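Local coordinates for putative uncharacterized protein gbs1890 (Streptococcus agalactiae NEM316, PDB 4TKZ) that probably acts as the EIIA component of a sugar phosphotransferase system, taking part in phosphoryl transfer coupled to sugar uptake, at residues D43-L48 against S77-D82; T104-V109 against V113-T118. All coordinates share one frame; numbering follows the deposited sequence.

Contact 1: D43-L48 against S77-D82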
loop_
_atom_site.group_PDB
_atom_site.type_symbol
_atom_site.label_atom_id
_atom_site.label_comp_id
_atom_site.label_asym_id
_atom_site.label_seq_id
_atom_site.Cartn_x
_atom_site.Cartn_y
_atom_site.Cartn_z
ATOM N N ASP A 43 8.748 17.438 -11.869
ATOM C CA ASP A 43 8.581 17.884 -10.485
ATOM C C ASP A 43 8.989 16.775 -9.516
ATOM O O ASP A 43 9.670 17.022 -8.512
ATOM C CB ASP A 43 7.132 18.282 -10.212
ATOM C CG ASP A 43 6.741 19.570 -10.894
ATOM O OD1 ASP A 43 7.638 20.398 -11.159
ATOM O OD2 ASP A 43 5.529 19.752 -11.152
ATOM N N VAL A 44 8.568 15.552 -9.831
ATOM C CA VAL A 44 8.962 14.372 -9.064
ATOM C C VAL A 44 10.466 14.158 -9.141
ATOM O O VAL A 44 11.112 13.851 -8.135
ATOM C CB VAL A 44 8.271 13.102 -9.585
ATOM C CG1 VAL A 44 8.653 11.908 -8.727
ATOM C CG2 VAL A 44 6.778 13.280 -9.575
ATOM N N ARG A 45 11.032 14.319 -10.337
ATOM C CA ARG A 45 12.465 14.139 -10.511
ATOM C C ARG A 45 13.252 15.134 -9.673
ATOM O O ARG A 45 14.242 14.763 -9.047
ATOM C CB ARG A 45 12.864 14.285 -11.980
ATOM C CG ARG A 45 14.357 14.136 -12.211
ATOM C CD ARG A 45 14.641 14.032 -13.695
ATOM N NE ARG A 45 16.055 14.191 -14.001
ATOM C CZ ARG A 45 16.874 13.189 -14.299
ATOM N NH1 ARG A 45 18.146 13.438 -14.581
ATOM N NH2 ARG A 45 16.419 11.944 -14.337
ATOM N N VAL A 46 12.800 16.387 -9.661
ATOM C CA VAL A 46 13.468 17.453 -8.913
ATOM C C VAL A 46 13.435 17.130 -7.432
ATOM O O VAL A 46 14.448 17.237 -6.732
ATOM C CB VAL A 46 12.791 18.817 -9.160
ATOM C CG1 VAL A 46 13.232 19.838 -8.122
ATOM C CG2 VAL A 46 13.153 19.331 -10.556
ATOM N N ALA A 47 12.264 16.720 -6.964
ATOM C CA ALA A 47 12.097 16.378 -5.560
ATOM C C ALA A 47 13.005 15.219 -5.160
ATOM O O ALA A 47 13.666 15.265 -4.112
ATOM C CB ALA A 47 10.645 16.055 -5.257
ATOM N N LEU A 48 13.033 14.175 -5.984
ATOM C CA LEU A 48 13.844 12.998 -5.664
ATOM C C LEU A 48 15.328 13.333 -5.617
ATOM O O LEU A 48 16.011 12.945 -4.668
ATOM C CB LEU A 48 13.569 11.846 -6.634
ATOM C CG LEU A 48 14.182 10.486 -6.292
ATOM C CD1 LEU A 48 13.708 9.981 -4.909
ATOM C CD2 LEU A 48 13.833 9.464 -7.354
ATOM N N SER A 77 17.944 6.278 -10.567
ATOM C CA SER A 77 18.739 5.326 -9.790
ATOM C C SER A 77 20.015 4.861 -10.498
ATOM O O SER A 77 20.890 4.279 -9.866
ATOM C CB SER A 77 17.910 4.092 -9.438
ATOM O OG SER A 77 17.724 3.290 -10.590
ATOM N N VAL A 78 20.117 5.097 -11.799
ATOM C CA VAL A 78 21.288 4.628 -12.545
ATOM C C VAL A 78 22.238 5.762 -12.925
ATOM O O VAL A 78 23.148 5.569 -13.740
ATOM C CB VAL A 78 20.880 3.854 -13.817
ATOM C CG1 VAL A 78 19.945 2.713 -13.478
ATOM C CG2 VAL A 78 20.215 4.786 -14.820
ATOM N N GLU A 79 22.044 6.937 -12.334
ATOM C CA GLU A 79 22.778 8.127 -12.777
ATOM C C GLU A 79 23.904 8.533 -11.836
ATOM O O GLU A 79 24.754 9.358 -12.187
ATOM C CB GLU A 79 21.826 9.303 -12.935
ATOM C CG GLU A 79 20.773 9.126 -13.997
ATOM C CD GLU A 79 20.399 10.443 -14.603
ATOM O OE1 GLU A 79 21.272 11.030 -15.274
ATOM O OE2 GLU A 79 19.254 10.897 -14.395
ATOM N N TYR A 80 23.900 7.967 -10.637
ATOM C CA TYR A 80 24.929 8.259 -9.654
ATOM C C TYR A 80 25.880 7.072 -9.527
ATOM O O TYR A 80 25.465 5.961 -9.191
ATOM C CB TYR A 80 24.296 8.559 -8.295
ATOM C CG TYR A 80 23.271 9.672 -8.283
ATOM C CD1 TYR A 80 21.949 9.431 -8.644
ATOM C CD2 TYR A 80 23.617 10.955 -7.881
ATOM C CE1 TYR A 80 21.007 10.436 -8.614
ATOM C CE2 TYR A 80 22.678 11.967 -7.839
ATOM C CZ TYR A 80 21.375 11.702 -8.204
ATOM O OH TYR A 80 20.439 12.715 -8.161
ATOM N N THR A 81 27.158 7.324 -9.785
ATOM C CA THR A 81 28.198 6.295 -9.756
ATOM C C THR A 81 28.339 5.597 -8.413
ATOM O O THR A 81 28.438 4.366 -8.343
ATOM C CB THR A 81 29.562 6.910 -10.129
ATOM O OG1 THR A 81 29.496 7.426 -11.460
ATOM C CG2 THR A 81 30.668 5.873 -10.053
ATOM N N ASP A 82 28.345 6.377 -7.337
ATOM C CA ASP A 82 28.653 5.807 -6.032
ATOM C C ASP A 82 27.478 5.725 -5.066
ATOM O O ASP A 82 27.651 5.312 -3.923
ATOM C CB ASP A 82 29.827 6.545 -5.390
ATOM C CG ASP A 82 31.145 6.225 -6.067
ATOM O OD1 ASP A 82 31.441 5.024 -6.258
ATOM O OD2 ASP A 82 31.872 7.177 -6.422
#
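Arg45 and Glu79 meet in a surface salt bridge on the flank of an alpha/beta fold with a parallel sheet of strand order 2-1-3-4, the arrangement of mannose-type EIIA domains. Arg45 stands on helix 41-52, and Glu79 lies in the loop that leads from helix 68-76 to strand 84-89. The area buried between the segments is only 79 Å², so the contact is essentially one charged pair. Arg45 bridges the gap with an outstretched chain: CG is anti to the backbone N (chi1 179°) and the run from CG to NE is extended, so the guanidinium is carried well away from the helix. The CB of Glu79 already points toward the helix; its CG is anti to the carbonyl carbon (chi1 -64°), and a bend at chi2 follows before the carboxylate. The two side chains cross at about a right angle, while their guanidinium and carboxylate planes are turned 35° from each other. Only Glu79 OE2 comes within bonding distance, at the guanidinium edge and near its plane, while Glu79 OE1 stays 4.0 Å from Arg45 NH1. Arg45 also touches Leu76 of helix 68-76, while Tyr80 reaches back to Gln49 and Val52 of helix 41-52. Ser77 and Val78 pack on Phe127 of the second subunit. Both Arg45 and Glu79 also touch a crystal neighbour, so the lattice may influence their exact pose. Two bonds converge on the one oxygen. That from Arg45 NH2 to Glu79 OE2, 3.0 Å long, is weak. The other, from Arg45 NH1 to Glu79 OE2, measures 2.8 Å and uses the syn lone pair of the oxygen.

Contact 2: T104-V109 against V113-T118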
loop_
_atom_site.group_PDB
_atom_site.type_symbol
_atom_site.label_atom_id
_atom_site.label_comp_id
_atom_site.label_asym_id
_atom_site.label_seq_id
_atom_site.Cartn_x
_atom_site.Cartn_y
_atom_site.Cartn_z
ATOM N N THR A 104 18.502 -1.186 10.085
ATOM C CA THR A 104 19.524 -1.105 11.124
ATOM C C THR A 104 20.508 -2.281 11.067
ATOM O O THR A 104 21.679 -2.144 11.444
ATOM C CB THR A 104 18.849 -1.017 12.526
ATOM O OG1 THR A 104 18.938 0.327 13.017
ATOM C CG2 THR A 104 19.481 -1.969 13.530
ATOM N N MET A 105 20.035 -3.426 10.576
ATOM C CA MET A 105 20.856 -4.631 10.486
ATOM C C MET A 105 21.872 -4.569 9.356
ATOM O O MET A 105 22.781 -5.398 9.298
ATOM C CB MET A 105 19.985 -5.863 10.246
ATOM C CG MET A 105 18.956 -6.156 11.315
ATOM S SD MET A 105 17.827 -7.452 10.752
ATOM C CE MET A 105 16.557 -7.331 12.009
ATOM N N PHE A 106 21.714 -3.608 8.449
ATOM C CA PHE A 106 22.493 -3.631 7.216
ATOM C C PHE A 106 23.222 -2.332 6.915
ATOM O O PHE A 106 22.669 -1.245 7.066
ATOM C CB PHE A 106 21.603 -4.000 6.023
ATOM C CG PHE A 106 20.893 -5.310 6.182
ATOM C CD1 PHE A 106 21.557 -6.507 5.944
ATOM C CD2 PHE A 106 19.565 -5.347 6.572
ATOM C CE1 PHE A 106 20.903 -7.717 6.093
ATOM C CE2 PHE A 106 18.904 -6.553 6.723
ATOM C CZ PHE A 106 19.576 -7.741 6.481
ATOM N N GLU A 107 24.470 -2.465 6.483
ATOM C CA GLU A 107 25.226 -1.332 5.973
ATOM C C GLU A 107 24.672 -0.899 4.621
ATOM O O GLU A 107 24.511 0.296 4.355
ATOM C CB GLU A 107 26.698 -1.703 5.811
ATOM C CG GLU A 107 27.514 -1.647 7.088
ATOM C CD GLU A 107 28.922 -1.157 6.824
ATOM O OE1 GLU A 107 29.732 -1.112 7.774
ATOM O OE2 GLU A 107 29.213 -0.810 5.658
ATOM N N HIS A 108 24.375 -1.882 3.775
ATOM C CA HIS A 108 24.002 -1.619 2.389
ATOM C C HIS A 108 22.568 -2.006 2.063
ATOM O O HIS A 108 22.108 -3.077 2.446
ATOM C CB HIS A 108 24.947 -2.360 1.444
ATOM C CG HIS A 108 26.363 -1.880 1.508
ATOM N ND1 HIS A 108 26.854 -0.900 0.672
ATOM C CD2 HIS A 108 27.390 -2.242 2.311
ATOM C CE1 HIS A 108 28.127 -0.681 0.957
ATOM N NE2 HIS A 108 28.476 -1.483 1.948
ATOM N N VAL A 109 21.887 -1.138 1.320
ATOM C CA VAL A 109 20.513 -1.384 0.891
ATOM C C VAL A 109 20.379 -2.677 0.066
ATOM O O VAL A 109 19.325 -3.313 0.073
ATOM C CB VAL A 109 19.938 -0.166 0.117
ATOM C CG1 VAL A 109 20.670 0.038 -1.209
ATOM C CG2 VAL A 109 18.437 -0.326 -0.108
ATOM N N VAL A 113 17.084 -5.301 0.666
ATOM C CA VAL A 113 15.952 -5.419 -0.267
ATOM C C VAL A 113 15.314 -6.801 -0.355
ATOM O O VAL A 113 14.106 -6.908 -0.547
ATOM C CB VAL A 113 16.311 -4.963 -1.702
ATOM C CG1 VAL A 113 16.371 -3.464 -1.765
ATOM C CG2 VAL A 113 17.609 -5.595 -2.159
ATOM N N ASP A 114 16.118 -7.850 -0.230
ATOM C CA ASP A 114 15.601 -9.208 -0.356
ATOM C C ASP A 114 14.639 -9.557 0.782
ATOM O O ASP A 114 13.631 -10.231 0.576
ATOM C CB ASP A 114 16.757 -10.207 -0.437
ATOM C CG ASP A 114 17.591 -10.018 -1.693
ATOM O OD1 ASP A 114 17.017 -9.643 -2.735
ATOM O OD2 ASP A 114 18.823 -10.225 -1.637
ATOM N N LYS A 115 14.948 -9.073 1.977
ATOM C CA LYS A 115 14.072 -9.265 3.129
ATOM C C LYS A 115 12.800 -8.435 2.974
ATOM O O LYS A 115 11.713 -8.863 3.358
ATOM C CB LYS A 115 14.820 -8.847 4.389
ATOM C CG LYS A 115 14.144 -9.209 5.679
ATOM C CD LYS A 115 15.177 -9.251 6.795
ATOM C CE LYS A 115 16.425 -10.001 6.339
ATOM N NZ LYS A 115 17.523 -9.940 7.341
ATOM N N VAL A 116 12.941 -7.243 2.404
ATOM C CA VAL A 116 11.813 -6.334 2.235
ATOM C C VAL A 116 10.818 -6.903 1.226
ATOM O O VAL A 116 9.607 -6.866 1.440
ATOM C CB VAL A 116 12.303 -4.932 1.806
ATOM C CG1 VAL A 116 11.153 -4.084 1.313
ATOM C CG2 VAL A 116 13.017 -4.242 2.974
ATOM N N ILE A 117 11.343 -7.447 0.136
ATOM C CA ILE A 117 10.531 -8.070 -0.903
ATOM C C ILE A 117 9.774 -9.271 -0.357
ATOM O O ILE A 117 8.568 -9.445 -0.593
ATOM C CB ILE A 117 11.424 -8.567 -2.056
ATOM C CG1 ILE A 117 12.056 -7.392 -2.798
ATOM C CG2 ILE A 117 10.619 -9.441 -3.014
ATOM C CD1 ILE A 117 11.050 -6.461 -3.402
ATOM N N THR A 118 10.504 -10.112 0.360
ATOM C CA THR A 118 9.927 -11.309 0.958
ATOM C C THR A 118 8.755 -10.941 1.850
ATOM O O THR A 118 7.667 -11.515 1.722
ATOM C CB THR A 118 10.982 -12.067 1.780
ATOM O OG1 THR A 118 12.007 -12.554 0.902
ATOM C CG2 THR A 118 10.347 -13.229 2.541
#
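Val109 and Val113 form a short-range, partly buried contact where the loop after helix 93-102 runs into helix 110-122, with Phe106 and Lys115 meeting nearer the surface. The evidence for the helical turn is the bond from Val113 N to Val109 O, 3.1 Å long, with the donor lying nearly on the line of the carbonyl bond (C=O...N 165°). Both methyls of Val113 also lie against the same oxygen, CG1 3.5 Å from Val109 O. Side chain to side chain, Val109 CG2 reaches Val113 CG1 at 4.1 Å, and both valines rest on Leu59 and Lys86 of the sheet. A second bond, from Val109 N to Glu57 OE1, holds the incoming loop.

Lys115 leaves the helix with CG anti to its own N (chi1 -170°), then bends at chi3 and sends NZ to the edge of the Phe106 ring. Lys115 NZ lies 3.1 Å from Phe106 CZ, in the ring plane, so the geometry is not that of a cation-pi stack. One ring face instead carries CB of Met105, 3.7 Å above the plane and displaced toward the rim. Lys115 also touches Glu98 and Ser102 of helix 93-102. The i to i+4 bond marks the first turn at the start of helix 110-122, and the contacts of Val109 and Val113 with Leu59 and Lys86 lay that turn on the parallel sheet, as in an alpha/beta fold.

From the N terminus, the chain passes strands 3-9 and 30-35 before helix 41-52 supplies the first half of contact 1. It then runs through strand 57-62 and helix 68-76, and contact 1 closes this 28-residue excursion at the loop before strand 84-89. Contact 2 opens later, after helix 93-102, and closes over just three residues at helix 110-122. The two are thus in series, neither nested nor crossing. The centres of contact 1 and contact 2 are about 21 Å apart, and the nearest atoms of contact 1 and contact 2 about 8 Å apart. Contact 1 joins distant parts of the sequence at the surface, whereas contact 2 joins the loop after helix 93-102 to the start of helix 110-122, its valines resting on strands 57-62 and 84-89.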